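Local coordinates for protein citrate lyase (Yersinia pestis, PDB 3QLL) that probably acts as a magnesium-dependent lyase resembling the citrate lyase beta subunit, encoded in a virulence operon, at residues S236-E241 with I261-T266. Numbering follows the deposited sequence.
Sequences SGLQSE and ISTINT
Leu238 and Thr263 meet tip to tip and carry most of the contact: Leu238 CD2 lies 3.8 Å from Thr263 CB and equally close to its methyl carbon, CG2. The leucine torsion explains this reach, since a chi1 of 172° places CG opposite the backbone N and extends the branched end across the groove between the helices. Its other methyl, CD1, turns inward to Ile264, 4.3 Å from CG1, a looser apolar touch beside the buried side of the interface. On the more exposed side Gln239 crosses Thr263 at roughly a right angle. Here the aliphatic CG makes the contact, 3.7 Å from Thr263 CG2, so that this methyl rests against both Leu238 and Gln239. The Thr263 chi1 of -61° leaves OG1 beside the backbone N and sets CG2 anti to that N, where the methyl meets both partners. The join is wholly van der Waals in character and small, burying 169 Å² in all. The segment axes run in the same general direction, inclined by 26°, with a closest approach of 10.0 Å. Beneath them, Leu238 touches Lys253 and Ile264 touches Ala255, both on strand 252-255, while Ile264 also reaches Ser47 of strand 47-52. Two neighbouring outer helices, 235-248 and 261-267, thus pack side by side over the closing strands of an eight-stranded parallel (beta/alpha)8 TIM barrel, the fold of the HpcH/HpaI aldolase/citrate lyase family.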
ATOM      1  N   SER A 236     -19.580   6.408 -19.425  1.00 56.45           N
ATOM      2  CA  SER A 236     -18.179   6.077 -19.671  1.00 58.30           C
ATOM      3  C   SER A 236     -17.395   5.902 -18.345  1.00 59.46           C
ATOM      4  O   SER A 236     -16.667   4.934 -18.181  1.00 53.91           O
ATOM      5  CB  SER A 236     -17.528   7.129 -20.555  1.00 53.69           C
ATOM      6  OG  SER A 236     -16.168   6.786 -20.723  1.00 82.79           O
ATOM      7  N   GLY A 237     -17.508   6.863 -17.425  1.00 59.59           N
ATOM      8  CA  GLY A 237     -16.819   6.761 -16.146  1.00 51.93           C
ATOM      9  C   GLY A 237     -17.221   5.543 -15.336  1.00 54.15           C
ATOM     10  O   GLY A 237     -16.380   4.876 -14.741  1.00 51.66           O
ATOM     11  N   LEU A 238     -18.486   5.171 -15.425  1.00 56.10           N
ATOM     12  CA  LEU A 238     -18.993   4.011 -14.733  1.00 49.10           C
ATOM     13  C   LEU A 238     -18.376   2.730 -15.273  1.00 60.51           C
ATOM     14  O   LEU A 238     -17.983   1.847 -14.501  1.00 57.41           O
ATOM     15  CB  LEU A 238     -20.513   3.934 -14.881  1.00 44.41           C
ATOM     16  CG  LEU A 238     -21.200   2.665 -14.373  1.00 48.94           C
ATOM     17  CD1 LEU A 238     -20.956   2.499 -12.854  1.00 45.03           C
ATOM     18  CD2 LEU A 238     -22.662   2.612 -14.731  1.00 42.96           C
ATOM     19  N   GLN A 239     -18.320   2.627 -16.601  1.00 57.81           N
ATOM     20  CA  GLN A 239     -17.724   1.482 -17.295  1.00 62.07           C
ATOM     21  C   GLN A 239     -16.241   1.282 -16.979  1.00 62.60           C
ATOM     22  O   GLN A 239     -15.787   0.167 -16.727  1.00 64.86           O
ATOM     23  CB  GLN A 239     -17.908   1.618 -18.821  1.00 63.93           C
ATOM     24  CG  GLN A 239     -19.337   1.407 -19.306  1.00 63.30           C
ATOM     25  CD  GLN A 239     -19.559   1.713 -20.784  1.00 69.44           C
ATOM     26  OE1 GLN A 239     -18.700   2.327 -21.457  1.00 71.66           O
ATOM     27  NE2 GLN A 239     -20.753   1.387 -21.280  1.00 58.68           N
ATOM     28  N   SER A 240     -15.507   2.379 -17.051  1.00 55.70           N
ATOM     29  CA  SER A 240     -14.095   2.417 -16.771  1.00 50.44           C
ATOM     30  C   SER A 240     -13.798   1.977 -15.317  1.00 52.46           C
ATOM     31  O   SER A 240     -12.908   1.136 -15.094  1.00 46.80           O
ATOM     32  CB  SER A 240     -13.541   3.806 -17.041  1.00 59.68           C
ATOM     33  OG  SER A 240     -12.163   3.864 -16.732  1.00 80.70           O
ATOM     34  N   GLU A 241     -14.520   2.563 -14.345  1.00 48.30           N
ATOM     35  CA  GLU A 241     -14.323   2.252 -12.920  1.00 50.02           C
ATOM     36  C   GLU A 241     -14.648   0.783 -12.641  1.00 55.93           C
ATOM     37  O   GLU A 241     -13.900   0.083 -11.882  1.00 47.08           O
ATOM     38  CB  GLU A 241     -15.143   3.189 -12.002  1.00 48.66           C
ATOM     39  CG  GLU A 241     -14.867   2.972 -10.515  1.00 51.87           C
ATOM     40  CD  GLU A 241     -15.472   4.050  -9.586  1.00 56.31           C
ATOM     41  OE1 GLU A 241     -16.495   3.781  -8.915  1.00 58.75           O
ATOM     42  OE2 GLU A 241     -14.891   5.172  -9.523  1.00 53.44           O
ATOM     43  N   ILE A 261     -27.324  -0.366 -13.283  1.00 55.56           N
ATOM     44  CA  ILE A 261     -27.377  -1.800 -13.000  1.00 67.57           C
ATOM     45  C   ILE A 261     -26.996  -2.685 -14.179  1.00 72.76           C
ATOM     46  O   ILE A 261     -26.234  -3.635 -14.015  1.00 73.10           O
ATOM     47  CB  ILE A 261     -28.770  -2.231 -12.463  1.00 63.21           C
ATOM     48  CG1 ILE A 261     -29.045  -1.558 -11.120  1.00 63.52           C
ATOM     49  CG2 ILE A 261     -28.839  -3.741 -12.250  1.00 67.89           C
ATOM     50  CD1 ILE A 261     -28.012  -1.851 -10.098  1.00 67.07           C
ATOM     51  N   SER A 262     -27.537  -2.393 -15.358  1.00 79.06           N
ATOM     52  CA  SER A 262     -27.286  -3.241 -16.516  1.00 80.41           C
ATOM     53  C   SER A 262     -25.799  -3.175 -16.904  1.00 67.26           C
ATOM     54  O   SER A 262     -25.188  -4.193 -17.230  1.00 65.64           O
ATOM     55  CB  SER A 262     -28.190  -2.842 -17.706  1.00 78.84           C
ATOM     56  OG  SER A 262     -27.704  -1.734 -18.443  1.00 80.63           O
ATOM     57  N   THR A 263     -25.225  -1.981 -16.864  1.00 57.77           N
ATOM     58  CA  THR A 263     -23.793  -1.821 -17.133  1.00 60.11           C
ATOM     59  C   THR A 263     -22.923  -2.664 -16.190  1.00 59.38           C
ATOM     60  O   THR A 263     -22.025  -3.386 -16.643  1.00 57.75           O
ATOM     61  CB  THR A 263     -23.377  -0.338 -16.997  1.00 61.80           C
ATOM     62  OG1 THR A 263     -24.109   0.457 -17.960  1.00 62.89           O
ATOM     63  CG2 THR A 263     -21.918  -0.176 -17.265  1.00 50.95           C
ATOM     64  N   ILE A 264     -23.235  -2.617 -14.900  1.00 50.79           N
ATOM     65  CA  ILE A 264     -22.471  -3.330 -13.897  1.00 51.18           C
ATOM     66  C   ILE A 264     -22.661  -4.851 -14.078  1.00 62.38           C
ATOM     67  O   ILE A 264     -21.695  -5.628 -14.013  1.00 67.02           O
ATOM     68  CB  ILE A 264     -22.876  -2.913 -12.477  1.00 49.82           C
ATOM     69  CG1 ILE A 264     -22.375  -1.495 -12.166  1.00 62.78           C
ATOM     70  CG2 ILE A 264     -22.364  -3.921 -11.468  1.00 43.75           C
ATOM     71  CD1 ILE A 264     -22.942  -0.904 -10.853  1.00 59.18           C
ATOM     72  N   ASN A 265     -23.904  -5.280 -14.283  1.00 58.75           N
ATOM     73  CA  ASN A 265     -24.187  -6.687 -14.533  1.00 62.68           C
ATOM     74  C   ASN A 265     -23.426  -7.284 -15.692  1.00 65.22           C
ATOM     75  O   ASN A 265     -22.760  -8.316 -15.563  1.00 68.87           O
ATOM     76  CB  ASN A 265     -25.686  -6.899 -14.742  1.00 60.71           C
ATOM     77  CG  ASN A 265     -26.441  -6.857 -13.436  1.00 67.15           C
ATOM     78  OD1 ASN A 265     -25.831  -6.934 -12.372  1.00 66.63           O
ATOM     79  ND2 ASN A 265     -27.760  -6.776 -13.498  1.00 70.12           N
ATOM     80  N   THR A 266     -23.488  -6.594 -16.814  1.00 66.25           N
ATOM     81  CA  THR A 266     -22.841  -7.044 -18.028  1.00 71.00           C
ATOM     82  C   THR A 266     -21.339  -7.197 -17.879  1.00 73.72           C
ATOM     83  O   THR A 266     -20.784  -8.221 -18.276  1.00 76.15           O
ATOM     84  CB  THR A 266     -23.127  -6.088 -19.196  1.00 70.25           C
ATOM     85  OG1 THR A 266     -24.540  -5.951 -19.356  1.00 74.46           O
ATOM     86  CG2 THR A 266     -22.496  -6.618 -20.467  1.00 66.57           C
TER